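Local coordinates for transketolase (Campylobacter jejuni, PDB 3L84), which belongs to the transketolases, thiamine diphosphate-dependent enzymes, with two thiamine diphosphate-binding-type domains followed by a C-terminal domain, and is found here as a two-chain assembly, at residues Leu519-Lys524 with Cys554-Met559; Ala526-Leu531 with Glu580-Glu585; Leu46-Lys51 with Ser79-Ser84; Arg58-Phe63 with Ile142-Tyr147. All blocks are in the same frame, centred on the assembly; numbering follows the deposited sequence.

Two crossed pairs of contacts, at far ends of the chain, illustrate how alternating segments knit a domain together. From the N terminus, 46-51 opens contact 3 and 58-63 opens contact 4; contact 3 closes at 79-84, tying a loop to a helix end, and contact 4 closes at 142-147, pairing the first two strands of a parallel sheet. The two touch where Asp59 N bonds Lys47 O. Contacts 1 and 2 open at 519-524 and 526-531 and close in order at 554-559 and 580-585; strands 554-558 and 528-532 are themselves neighbours (Val557 N bonds Leu530 O), making four consecutive strands of the C-terminal sheet. Centres of the crossed pairs lie about 53 to 56 Å apart.

Contact 1. Residues Leu519-Lys524 with Cys554-Met559; sequences LLKESK and CNVVSM
Leu519 and Lys521 run antiparallel to Val557 and Val556, and the register slips by one residue between the two pairs. Val556 O takes up the slip by accepting two backbone donors, Leu520 N at 2.8 Å and Lys521 N at 3.3 Å, while Lys521 O receives Val556 N. This is a classic beta bulge, in strand 518-521 of the mixed sheet of the C-terminal domain. The extra residue, Leu520, lays its CD1 against Ser558 CB (3.7 Å). Lys521 and Val556 meet near their roots, CB to CB at 3.9 Å, and the extended lysine chain continues past Val556 CG2. Beyond the bulge a side chain takes over the strand pairing: Asn555, with CG beside its own backbone N (chi1 -77°), offers OD1 to Ser523 N at 3.0 Å, the donor nearly in line with the amide C=O. Its ND2 shares a water with Glu522 OE2 and bonds Leu576 O, so the amide is gripped at both ends. The Glu522 carboxylate is turned 71° from the amide plane, and its OE1 forms a salt bridge with Arg575. The Leu519 side chain slants across that of Asn555, CD2 lying 3.7 Å from Asn555 ND2 and 3.8 Å from Val557 CG2.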
loop_
_atom_site.group_PDB
_atom_site.type_symbol
_atom_site.label_atom_id
_atom_site.label_comp_id
_atom_site.label_asym_id
_atom_site.label_seq_id
_atom_site.Cartn_x
_atom_site.Cartn_y
_atom_site.Cartn_z
ATOM N N LEU A 519 27.362 22.265 -0.865
ATOM C CA LEU A 519 27.495 23.372 0.089
ATOM C C LEU A 519 26.797 24.646 -0.394
ATOM O O LEU A 519 27.044 25.096 -1.506
ATOM C CB LEU A 519 28.980 23.683 0.355
ATOM C CG LEU A 519 29.720 22.737 1.292
ATOM C CD1 LEU A 519 31.206 22.955 1.186
ATOM C CD2 LEU A 519 29.241 22.945 2.739
ATOM N N LEU A 520 25.946 25.220 0.458
ATOM C CA LEU A 520 25.362 26.563 0.280
ATOM C C LEU A 520 26.167 27.609 1.035
ATOM O O LEU A 520 26.110 28.796 0.709
ATOM C CB LEU A 520 23.912 26.630 0.820
ATOM C CG LEU A 520 22.928 25.890 -0.018
ATOM C CD1 LEU A 520 21.606 25.823 0.711
ATOM C CD2 LEU A 520 22.753 26.577 -1.370
ATOM N N LYS A 521 26.857 27.189 2.092
ATOM C CA LYS A 521 27.647 28.101 2.926
ATOM C C LYS A 521 28.812 27.307 3.421
ATOM O O LYS A 521 28.639 26.161 3.860
ATOM C CB LYS A 521 26.815 28.644 4.099
ATOM C CG LYS A 521 27.527 29.605 5.019
ATOM C CD LYS A 521 26.552 30.054 6.099
ATOM C CE LYS A 521 27.171 30.902 7.173
ATOM N NZ LYS A 521 26.066 31.639 7.864
ATOM N N GLU A 522 30.005 27.877 3.315
ATOM C CA GLU A 522 31.230 27.202 3.736
ATOM C C GLU A 522 32.059 28.167 4.531
ATOM O O GLU A 522 32.321 29.273 4.073
ATOM C CB GLU A 522 32.029 26.700 2.539
ATOM C CG GLU A 522 33.262 25.824 2.876
ATOM C CD GLU A 522 33.928 25.173 1.685
ATOM O OE1 GLU A 522 33.867 25.729 0.572
ATOM O OE2 GLU A 522 34.553 24.111 1.865
ATOM N N SER A 523 32.495 27.716 5.692
ATOM C CA SER A 523 33.323 28.520 6.574
ATOM C C SER A 523 34.579 27.762 6.947
ATOM O O SER A 523 34.527 26.559 7.242
ATOM C CB SER A 523 32.548 28.885 7.841
ATOM O OG SER A 523 31.354 29.587 7.528
ATOM N N LYS A 524 35.696 28.493 6.989
ATOM C CA LYS A 524 36.959 27.940 7.436
ATOM C C LYS A 524 36.818 27.465 8.885
ATOM O O LYS A 524 36.189 28.127 9.722
ATOM C CB LYS A 524 38.071 28.990 7.301
ATOM N N CYS A 554 30.085 27.960 10.594
ATOM C CA CYS A 554 29.189 26.915 10.116
ATOM C C CYS A 554 29.263 26.657 8.620
ATOM O O CYS A 554 29.478 27.586 7.822
ATOM C CB CYS A 554 27.750 27.307 10.371
ATOM S SG CYS A 554 27.291 27.439 12.047
ATOM N N ASN A 555 29.160 25.386 8.254
ATOM C CA ASN A 555 28.769 24.978 6.904
ATOM C C ASN A 555 27.264 24.776 6.853
ATOM O O ASN A 555 26.664 24.386 7.839
ATOM C CB ASN A 555 29.461 23.663 6.488
ATOM C CG ASN A 555 30.917 23.835 6.084
ATOM O OD1 ASN A 555 31.491 24.941 6.121
ATOM N ND2 ASN A 555 31.514 22.721 5.639
ATOM N N VAL A 556 26.662 24.998 5.680
ATOM C CA VAL A 556 25.279 24.616 5.428
ATOM C C VAL A 556 25.270 23.810 4.137
ATOM O O VAL A 556 25.781 24.259 3.104
ATOM C CB VAL A 556 24.342 25.818 5.296
ATOM C CG1 VAL A 556 22.924 25.344 5.004
ATOM C CG2 VAL A 556 24.357 26.687 6.583
ATOM N N VAL A 557 24.700 22.629 4.241
ATOM C CA VAL A 557 24.571 21.683 3.164
ATOM C C VAL A 557 23.117 21.486 2.807
ATOM O O VAL A 557 22.286 21.222 3.688
ATOM C CB VAL A 557 25.168 20.320 3.597
ATOM C CG1 VAL A 557 24.834 19.202 2.567
ATOM C CG2 VAL A 557 26.687 20.410 3.823
ATOM N N SER A 558 22.822 21.633 1.518
ATOM C CA SER A 558 21.532 21.229 0.975
ATOM C C SER A 558 21.653 19.824 0.392
ATOM O O SER A 558 22.600 19.547 -0.365
ATOM C CB SER A 558 21.048 22.209 -0.085
ATOM O OG SER A 558 19.770 21.782 -0.590
HETATM N N MSE A 559 20.750 18.940 0.778
HETATM C CA MSE A 559 20.765 17.555 0.334
HETATM C C MSE A 559 19.457 17.217 -0.371
HETATM O O MSE A 559 18.581 16.518 0.179
HETATM C CB MSE A 559 20.996 16.620 1.521
HETATM C CG MSE A 559 21.235 15.146 1.119
HETATM SE SE MSE A 559 21.227 13.898 2.563
HETATM C CE MSE A 559 19.365 14.135 3.020
HETATM O O HOH W 1 34.244 22.759 4.128
#

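Contact 2. Residues Ala526-Leu531 with Glu580-Glu585; sequences AKFTLL and EVIGVE
Phe528, Glu580 and Ile582 project from the same face of two neighbouring parallel strands, 528-532 and 580-584, inside the alpha/beta sheet of the C-terminal domain. Phe528 and Glu580 lie side by side and point the same way. The carboxylate comes to the edge of the ring near its plane, OE2 standing 3.7 Å from CE1, and the ring and carboxylate planes are only 21° apart; such an approach sets the negative oxygen against the slightly positive C-H rim, which would probably make it mildly favourable. Swung beside its own backbone N (chi1 -61°), the phenyl also has Ile582 along its flank, with Ile582 CD1 3.9 Å from Phe528 CD1 in an oblique approach. Lys527 CB sits over one ring face, toward the rim. Helix 622-629 packs on this side of the sheet through Phe628 and Ile629. On the other side, Thr529 and Val581 touch more lightly, CB to CG2 at 4.2 Å, and Thr529 OG1 bonds Lys578 O. Between these layers the backbones alternate as donor and acceptor: Glu580 O receives Thr529 N, Thr529 O receives Ile582 N at 2.8 Å, and Ile582 O receives Leu531 N. Leu531 O then takes Val584 N at 2.8 Å, with the CA of Gly583 alongside at 3.3 Å from the same oxygen.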
loop_
_atom_site.group_PDB
_atom_site.type_symbol
_atom_site.label_atom_id
_atom_site.label_comp_id
_atom_site.label_asym_id
_atom_site.label_seq_id
_atom_site.Cartn_x
_atom_site.Cartn_y
_atom_site.Cartn_z
ATOM N N ALA A 526 34.992 25.223 10.263
ATOM C CA ALA A 526 33.619 25.103 10.691
ATOM C C ALA A 526 33.533 24.214 11.905
ATOM O O ALA A 526 34.125 23.141 11.933
ATOM C CB ALA A 526 32.750 24.530 9.550
ATOM N N LYS A 527 32.778 24.676 12.893
ATOM C CA LYS A 527 32.492 23.943 14.087
ATOM C C LYS A 527 31.241 23.085 13.928
ATOM O O LYS A 527 31.120 22.054 14.600
ATOM C CB LYS A 527 32.269 24.922 15.247
ATOM C CG LYS A 527 33.463 25.835 15.572
ATOM C CD LYS A 527 34.676 25.015 16.001
ATOM C CE LYS A 527 35.803 25.894 16.543
ATOM N NZ LYS A 527 36.805 25.078 17.295
ATOM N N PHE A 528 30.317 23.542 13.084
ATOM C CA PHE A 528 29.048 22.835 12.857
ATOM C C PHE A 528 28.768 22.788 11.381
ATOM O O PHE A 528 29.115 23.733 10.670
ATOM C CB PHE A 528 27.869 23.563 13.492
ATOM C CG PHE A 528 27.974 23.709 14.967
ATOM C CD1 PHE A 528 27.926 22.599 15.794
ATOM C CD2 PHE A 528 28.103 24.964 15.540
ATOM C CE1 PHE A 528 28.030 22.747 17.157
ATOM C CE2 PHE A 528 28.217 25.112 16.911
ATOM C CZ PHE A 528 28.174 23.996 17.708
ATOM N N THR A 529 28.118 21.715 10.923
ATOM C CA THR A 529 27.539 21.646 9.594
ATOM C C THR A 529 26.068 21.370 9.759
ATOM O O THR A 529 25.715 20.404 10.440
ATOM C CB THR A 529 28.213 20.580 8.701
ATOM O OG1 THR A 529 29.599 20.918 8.522
ATOM C CG2 THR A 529 27.544 20.488 7.336
ATOM N N LEU A 530 25.215 22.210 9.174
ATOM C CA LEU A 530 23.759 22.004 9.199
ATOM C C LEU A 530 23.376 21.460 7.846
ATOM O O LEU A 530 23.666 22.107 6.829
ATOM C CB LEU A 530 23.046 23.323 9.481
ATOM C CG LEU A 530 23.264 23.939 10.886
ATOM C CD1 LEU A 530 24.625 24.554 11.140
ATOM C CD2 LEU A 530 22.191 25.000 11.097
ATOM N N LEU A 531 22.814 20.278 7.826
ATOM C CA LEU A 531 22.449 19.544 6.623
ATOM C C LEU A 531 20.932 19.429 6.583
ATOM O O LEU A 531 20.335 18.970 7.578
ATOM C CB LEU A 531 23.098 18.149 6.656
ATOM C CG LEU A 531 22.828 17.247 5.474
ATOM C CD1 LEU A 531 24.005 16.319 5.195
ATOM C CD2 LEU A 531 21.564 16.471 5.682
ATOM N N GLU A 580 30.754 19.163 13.965
ATOM C CA GLU A 580 29.611 18.375 14.402
ATOM C C GLU A 580 28.487 18.621 13.402
ATOM O O GLU A 580 28.103 19.769 13.107
ATOM C CB GLU A 580 29.216 18.809 15.797
ATOM C CG GLU A 580 28.182 17.922 16.462
ATOM C CD GLU A 580 28.146 18.143 17.967
ATOM O OE1 GLU A 580 28.487 17.203 18.734
ATOM O OE2 GLU A 580 27.863 19.284 18.395
ATOM N N VAL A 581 27.972 17.538 12.827
ATOM C CA VAL A 581 27.006 17.588 11.709
ATOM C C VAL A 581 25.624 17.325 12.258
ATOM O O VAL A 581 25.405 16.286 12.893
ATOM C CB VAL A 581 27.360 16.553 10.644
ATOM C CG1 VAL A 581 26.380 16.644 9.459
ATOM C CG2 VAL A 581 28.834 16.728 10.146
ATOM N N ILE A 582 24.713 18.261 12.015
ATOM C CA ILE A 582 23.337 18.186 12.474
ATOM C C ILE A 582 22.435 18.129 11.240
ATOM O O ILE A 582 22.418 19.061 10.425
ATOM C CB ILE A 582 22.935 19.348 13.367
ATOM C CG1 ILE A 582 23.886 19.489 14.578
ATOM C CG2 ILE A 582 21.473 19.198 13.828
ATOM C CD1 ILE A 582 25.020 20.461 14.399
ATOM N N GLY A 583 21.692 17.037 11.121
ATOM C CA GLY A 583 20.696 16.870 10.063
ATOM C C GLY A 583 19.353 17.409 10.496
ATOM O O GLY A 583 18.962 17.206 11.663
ATOM N N VAL A 584 18.661 18.144 9.636
ATOM C CA VAL A 584 17.416 18.787 9.963
ATOM C C VAL A 584 16.383 18.511 8.860
ATOM O O VAL A 584 16.553 18.908 7.707
ATOM C CB VAL A 584 17.627 20.310 10.090
ATOM C CG1 VAL A 584 16.324 20.974 10.499
ATOM C CG2 VAL A 584 18.790 20.651 11.073
ATOM N N GLU A 585 15.306 17.805 9.212
ATOM C CA GLU A 585 14.259 17.458 8.265
ATOM C C GLU A 585 12.942 17.314 9.015
ATOM O O GLU A 585 12.911 16.754 10.083
ATOM C CB GLU A 585 14.559 16.134 7.539
ATOM C CG GLU A 585 15.583 16.218 6.438
ATOM C CD GLU A 585 15.676 14.960 5.579
ATOM O OE1 GLU A 585 15.410 13.806 6.051
ATOM O OE2 GLU A 585 16.090 15.119 4.430
#

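Contact 3. Residues Leu46-Lys51 with Ser79-Ser84; sequences LKHNPK and SGYDLS
Lys51 NZ donates to Gly80 O at 2.9 Å, lying in the plane of that carbonyl, the one direct hydrogen bond between the two loops. The lysine points away at its root, but a bend at chi2 (-58°) brings the amine back to the partner segment. Alongside, Pro50 and Tyr81 cross at about a right angle: Pro50 CA stands over the centre of the phenol ring, 3.7 Å from the centroid, in a CH-pi contact only 8° off the ring normal, and Pro50 CB reaches Tyr81 CD1 at 3.7 Å. Gly80, with positive phi, closes helix 69-79 in a Schellman motif, and the proline packs directly on this turn. Its CG presses to 3.1 Å from Ser79 O, a buried oxygen with no polar partner in the model. Pro50 is the middle residue of an Asx turn, in which Asn49 OD1 accepts Lys51 N. Leu46 CD2 covers one face of the His48 imidazole at its centre. Ala293 of helix 293-310 touches both His48 and Pro50. At the far margin a water donates to Pro50 O at 2.8 Å and accepts from Asp82 N at 2.9 Å, bridging the backbones.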
loop_
_atom_site.group_PDB
_atom_site.type_symbol
_atom_site.label_atom_id
_atom_site.label_comp_id
_atom_site.label_asym_id
_atom_site.label_seq_id
_atom_site.Cartn_x
_atom_site.Cartn_y
_atom_site.Cartn_z
ATOM N N LEU A 46 -1.777 -15.412 -30.831
ATOM C CA LEU A 46 -0.834 -14.384 -30.424
ATOM C C LEU A 46 0.019 -13.961 -31.602
ATOM O O LEU A 46 0.596 -14.810 -32.315
ATOM C CB LEU A 46 0.064 -14.945 -29.316
ATOM C CG LEU A 46 0.881 -13.958 -28.506
ATOM C CD1 LEU A 46 -0.070 -13.158 -27.608
ATOM C CD2 LEU A 46 1.944 -14.652 -27.690
ATOM N N LYS A 47 0.094 -12.650 -31.817
ATOM C CA LYS A 47 0.911 -12.074 -32.864
ATOM C C LYS A 47 2.162 -11.492 -32.202
ATOM O O LYS A 47 2.075 -10.598 -31.336
ATOM C CB LYS A 47 0.108 -10.993 -33.557
ATOM C CG LYS A 47 0.773 -10.352 -34.742
ATOM C CD LYS A 47 0.028 -9.077 -35.132
ATOM C CE LYS A 47 0.205 -7.986 -34.097
ATOM N NZ LYS A 47 -0.085 -6.689 -34.647
ATOM N N HIS A 48 3.311 -12.028 -32.547
ATOM C CA HIS A 48 4.575 -11.694 -31.892
ATOM C C HIS A 48 5.744 -12.176 -32.723
ATOM O O HIS A 48 5.611 -13.110 -33.515
ATOM C CB HIS A 48 4.613 -12.283 -30.465
ATOM C CG HIS A 48 4.644 -13.783 -30.356
ATOM N ND1 HIS A 48 3.703 -14.654 -30.888
ATOM C CD2 HIS A 48 5.506 -14.551 -29.661
ATOM C CE1 HIS A 48 4.028 -15.899 -30.549
ATOM N NE2 HIS A 48 5.109 -15.856 -29.786
ATOM N N ASN A 49 6.879 -11.514 -32.550
ATOM C CA ASN A 49 8.116 -11.905 -33.208
ATOM C C ASN A 49 9.154 -12.348 -32.164
ATOM O O ASN A 49 9.760 -11.521 -31.508
ATOM C CB ASN A 49 8.695 -10.777 -34.056
ATOM C CG ASN A 49 9.881 -11.247 -34.850
ATOM O OD1 ASN A 49 10.323 -12.408 -34.677
ATOM N ND2 ASN A 49 10.361 -10.418 -35.759
ATOM N N PRO A 50 9.315 -13.672 -31.973
ATOM C CA PRO A 50 10.282 -14.170 -30.996
ATOM C C PRO A 50 11.701 -13.616 -31.200
ATOM O O PRO A 50 12.467 -13.558 -30.250
ATOM C CB PRO A 50 10.216 -15.691 -31.206
ATOM C CG PRO A 50 8.875 -15.950 -31.757
ATOM C CD PRO A 50 8.628 -14.762 -32.681
ATOM N N LYS A 51 12.073 -13.250 -32.426
ATOM C CA LYS A 51 13.417 -12.740 -32.688
ATOM C C LYS A 51 13.481 -11.212 -32.553
ATOM O O LYS A 51 14.565 -10.622 -32.654
ATOM C CB LYS A 51 13.894 -13.167 -34.078
ATOM C CG LYS A 51 13.902 -14.673 -34.281
ATOM C CD LYS A 51 14.768 -15.414 -33.272
ATOM C CE LYS A 51 14.967 -16.883 -33.684
ATOM N NZ LYS A 51 15.496 -17.765 -32.578
ATOM N N SER A 79 8.721 -21.278 -28.496
ATOM C CA SER A 79 8.386 -20.335 -29.559
ATOM C C SER A 79 9.571 -19.714 -30.241
ATOM O O SER A 79 9.376 -18.998 -31.255
ATOM C CB SER A 79 7.499 -19.212 -29.022
ATOM O OG SER A 79 6.286 -19.740 -28.554
ATOM N N GLY A 80 10.802 -19.924 -29.736
ATOM C CA GLY A 80 11.987 -19.414 -30.404
ATOM C C GLY A 80 12.584 -18.164 -29.832
ATOM O O GLY A 80 13.461 -17.566 -30.481
ATOM N N TYR A 81 12.190 -17.764 -28.635
ATOM C CA TYR A 81 12.831 -16.645 -27.960
ATOM C C TYR A 81 14.217 -17.069 -27.505
ATOM O O TYR A 81 14.572 -18.253 -27.521
ATOM C CB TYR A 81 11.998 -16.196 -26.777
ATOM C CG TYR A 81 10.738 -15.448 -27.137
ATOM C CD1 TYR A 81 9.614 -16.109 -27.561
ATOM C CD2 TYR A 81 10.663 -14.062 -27.030
ATOM C CE1 TYR A 81 8.440 -15.413 -27.858
ATOM C CE2 TYR A 81 9.509 -13.372 -27.344
ATOM C CZ TYR A 81 8.428 -14.026 -27.787
ATOM O OH TYR A 81 7.248 -13.359 -28.078
ATOM N N ASP A 82 15.003 -16.097 -27.042
ATOM C CA ASP A 82 16.374 -16.343 -26.624
ATOM C C ASP A 82 16.377 -16.862 -25.194
ATOM O O ASP A 82 16.787 -16.182 -24.242
ATOM C CB ASP A 82 17.177 -15.040 -26.742
ATOM C CG ASP A 82 18.642 -15.227 -26.472
ATOM O OD1 ASP A 82 19.160 -16.365 -26.587
ATOM O OD2 ASP A 82 19.255 -14.206 -26.124
ATOM N N LEU A 83 15.880 -18.066 -25.025
ATOM C CA LEU A 83 15.812 -18.762 -23.734
ATOM C C LEU A 83 16.002 -20.213 -24.099
ATOM O O LEU A 83 15.222 -20.725 -24.921
ATOM C CB LEU A 83 14.459 -18.524 -23.085
ATOM C CG LEU A 83 14.297 -18.858 -21.633
ATOM C CD1 LEU A 83 15.258 -18.064 -20.715
ATOM C CD2 LEU A 83 12.852 -18.685 -21.111
ATOM N N SER A 84 17.074 -20.831 -23.593
ATOM C CA SER A 84 17.485 -22.161 -24.012
ATOM C C SER A 84 16.926 -23.264 -23.124
ATOM O O SER A 84 16.413 -23.027 -22.029
ATOM C CB SER A 84 19.000 -22.253 -24.018
ATOM O OG SER A 84 19.498 -22.234 -22.704
HETATM O O HOH W 2 14.141 -13.441 -27.955
#

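Contact 4. Residues Arg58-Phe63 with Ile142-Tyr147; sequences RDRLVF and IDHKIY
Strands 60-63 and 146-151 are neighbours at one margin of the parallel sheet of the thiamine diphosphate-binding domain, and Asp59, Arg60, His144 and Tyr147 carry their contact. Just ahead of the strands, Asp59 OD1 accepts Lys145 N at 2.8 Å, the amide coming from above the carboxylate plane in a nearly straight hydrogen bond (172° at the hydrogen). Its other oxygen, OD2, lies at the edge of the Tyr147 ring, 3.6 Å from CE2, shares a water with Tyr147 OH and also takes Lys47 N, so both branches of the carboxylate are held. The next backbone acceptor, Lys145 O, is gripped by Arg60 N at 3.0 Å and by His144 ND1 at 3.0 Å. His144 CG stands between its own backbone N and carbonyl carbon (chi1 65°), which lets ND1 reach the next residue's carbonyl, Lys145 O, in the ring plane. The Arg60 guanidinium stacks on one face of the ring, centres 4.6 Å apart and planes at 27°, and Arg58 O sits above the same face, 3.2 Å from His144 CG. Arg60 NH1 bonds this oxygen at 2.8 Å, fixing the two groups over the ring together. Tyr404, from the pyrimidine-binding domain of the same chain, bonds His144 NE2 through its OH and is a cation-pi partner of Arg60. Farther along, Tyr147 N reaches Arg60 O and Val62 N reaches Tyr147 O, while Leu61 CD1 touches Tyr147 CB. Helix 118-137, lying between the strands in sequence, packs on Val62 and Ile146, the arrangement of a beta-alpha-beta crossover in an alpha/beta fold.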
loop_
_atom_site.group_PDB
_atom_site.type_symbol
_atom_site.label_atom_id
_atom_site.label_comp_id
_atom_site.label_asym_id
_atom_site.label_seq_id
_atom_site.Cartn_x
_atom_site.Cartn_y
_atom_site.Cartn_z
ATOM N N ARG A 58 3.392 -5.697 -31.524
ATOM C CA ARG A 58 3.152 -7.048 -31.029
ATOM C C ARG A 58 1.972 -7.094 -30.060
ATOM O O ARG A 58 1.710 -6.137 -29.329
ATOM C CB ARG A 58 4.385 -7.588 -30.315
ATOM C CG ARG A 58 4.688 -6.920 -29.005
ATOM C CD ARG A 58 6.059 -7.271 -28.500
ATOM N NE ARG A 58 6.323 -6.730 -27.164
ATOM C CZ ARG A 58 6.844 -5.532 -26.980
ATOM N NH1 ARG A 58 7.086 -4.712 -27.982
ATOM N NH2 ARG A 58 7.132 -5.102 -25.767
ATOM N N ASP A 59 1.265 -8.214 -30.010
ATOM C CA ASP A 59 0.385 -8.449 -28.876
ATOM C C ASP A 59 1.221 -8.505 -27.592
ATOM O O ASP A 59 2.342 -9.013 -27.599
ATOM C CB ASP A 59 -0.354 -9.767 -29.004
ATOM C CG ASP A 59 -1.380 -9.787 -30.101
ATOM O OD1 ASP A 59 -1.839 -8.724 -30.602
ATOM O OD2 ASP A 59 -1.763 -10.907 -30.526
ATOM N N ARG A 60 0.670 -7.994 -26.506
ATOM C CA ARG A 60 1.340 -7.991 -25.202
ATOM C C ARG A 60 0.689 -9.095 -24.349
ATOM O O ARG A 60 -0.501 -9.036 -24.076
ATOM C CB ARG A 60 1.244 -6.632 -24.474
ATOM C CG ARG A 60 1.637 -5.342 -25.243
ATOM C CD ARG A 60 3.054 -5.395 -25.659
ATOM N NE ARG A 60 3.669 -4.085 -25.973
ATOM C CZ ARG A 60 3.581 -3.436 -27.139
ATOM N NH1 ARG A 60 2.820 -3.902 -28.121
ATOM N NH2 ARG A 60 4.286 -2.323 -27.365
ATOM N N LEU A 61 1.472 -10.063 -23.886
ATOM C CA LEU A 61 1.039 -11.147 -23.041
ATOM C C LEU A 61 1.541 -10.884 -21.637
ATOM O O LEU A 61 2.728 -10.641 -21.453
ATOM C CB LEU A 61 1.605 -12.458 -23.552
ATOM C CG LEU A 61 1.359 -13.730 -22.752
ATOM C CD1 LEU A 61 -0.115 -13.987 -22.659
ATOM C CD2 LEU A 61 2.148 -14.906 -23.387
ATOM N N VAL A 62 0.653 -10.906 -20.657
ATOM C CA VAL A 62 0.995 -10.707 -19.244
ATOM C C VAL A 62 0.498 -11.880 -18.387
ATOM O O VAL A 62 -0.710 -12.148 -18.339
ATOM C CB VAL A 62 0.378 -9.436 -18.680
ATOM C CG1 VAL A 62 0.729 -9.247 -17.172
ATOM C CG2 VAL A 62 0.809 -8.182 -19.486
ATOM N N PHE A 63 1.399 -12.542 -17.686
ATOM C CA PHE A 63 1.050 -13.538 -16.652
ATOM C C PHE A 63 0.929 -12.797 -15.329
ATOM O O PHE A 63 1.940 -12.556 -14.691
ATOM C CB PHE A 63 2.140 -14.607 -16.518
ATOM C CG PHE A 63 2.083 -15.721 -17.516
ATOM C CD1 PHE A 63 2.036 -15.488 -18.870
ATOM C CD2 PHE A 63 2.202 -17.052 -17.087
ATOM C CE1 PHE A 63 1.996 -16.577 -19.797
ATOM C CE2 PHE A 63 2.189 -18.101 -17.991
ATOM C CZ PHE A 63 2.083 -17.850 -19.341
ATOM N N ILE A 142 -1.154 0.827 -35.032
ATOM C CA ILE A 142 -1.352 0.243 -33.707
ATOM C C ILE A 142 -2.705 -0.422 -33.649
ATOM O O ILE A 142 -3.738 0.240 -33.753
ATOM C CB ILE A 142 -1.222 1.271 -32.581
ATOM C CG1 ILE A 142 0.173 1.909 -32.599
ATOM C CG2 ILE A 142 -1.507 0.612 -31.215
ATOM C CD1 ILE A 142 1.339 1.017 -32.157
ATOM N N ASP A 143 -2.697 -1.742 -33.555
ATOM C CA ASP A 143 -3.954 -2.526 -33.614
ATOM C C ASP A 143 -3.934 -3.849 -32.829
ATOM O O ASP A 143 -4.809 -4.687 -32.990
ATOM C CB ASP A 143 -4.411 -2.728 -35.039
ATOM C CG ASP A 143 -3.523 -3.648 -35.800
ATOM O OD1 ASP A 143 -2.583 -4.229 -35.200
ATOM O OD2 ASP A 143 -3.754 -3.814 -37.032
ATOM N N HIS A 144 -3.007 -3.994 -31.926
ATOM C CA HIS A 144 -2.715 -5.287 -31.315
ATOM C C HIS A 144 -3.616 -5.499 -30.082
ATOM O O HIS A 144 -4.370 -4.615 -29.648
ATOM C CB HIS A 144 -1.238 -5.312 -30.920
ATOM C CG HIS A 144 -0.889 -4.325 -29.865
ATOM N ND1 HIS A 144 -1.080 -4.562 -28.515
ATOM C CD2 HIS A 144 -0.415 -3.058 -29.953
ATOM C CE1 HIS A 144 -0.675 -3.508 -27.830
ATOM N NE2 HIS A 144 -0.275 -2.571 -28.677
ATOM N N LYS A 145 -3.549 -6.707 -29.551
ATOM C CA LYS A 145 -4.268 -7.081 -28.329
ATOM C C LYS A 145 -3.352 -7.081 -27.125
ATOM O O LYS A 145 -2.118 -7.058 -27.248
ATOM C CB LYS A 145 -4.895 -8.461 -28.512
ATOM C CG LYS A 145 -5.912 -8.532 -29.632
ATOM C CD LYS A 145 -7.177 -7.722 -29.372
ATOM C CE LYS A 145 -8.183 -7.814 -30.531
ATOM N NZ LYS A 145 -9.337 -6.936 -30.258
ATOM N N ILE A 146 -3.983 -7.137 -25.953
ATOM C CA ILE A 146 -3.327 -7.322 -24.659
ATOM C C ILE A 146 -4.028 -8.475 -23.990
ATOM O O ILE A 146 -5.255 -8.415 -23.767
ATOM C CB ILE A 146 -3.404 -6.084 -23.769
ATOM C CG1 ILE A 146 -2.727 -4.859 -24.435
ATOM C CG2 ILE A 146 -2.756 -6.396 -22.413
ATOM C CD1 ILE A 146 -3.459 -4.125 -25.528
ATOM N N TYR A 147 -3.315 -9.575 -23.797
ATOM C CA TYR A 147 -3.820 -10.791 -23.152
ATOM C C TYR A 147 -3.232 -10.894 -21.768
ATOM O O TYR A 147 -2.019 -10.805 -21.581
ATOM C CB TYR A 147 -3.412 -12.042 -23.943
ATOM C CG TYR A 147 -4.009 -12.151 -25.315
ATOM C CD1 TYR A 147 -5.312 -12.600 -25.501
ATOM C CD2 TYR A 147 -3.269 -11.826 -26.452
ATOM C CE1 TYR A 147 -5.840 -12.745 -26.776
ATOM C CE2 TYR A 147 -3.802 -11.930 -27.724
ATOM C CZ TYR A 147 -5.105 -12.377 -27.888
ATOM O OH TYR A 147 -5.706 -12.522 -29.143
HETATM O O HOH W 3 -4.224 -11.733 -31.225
#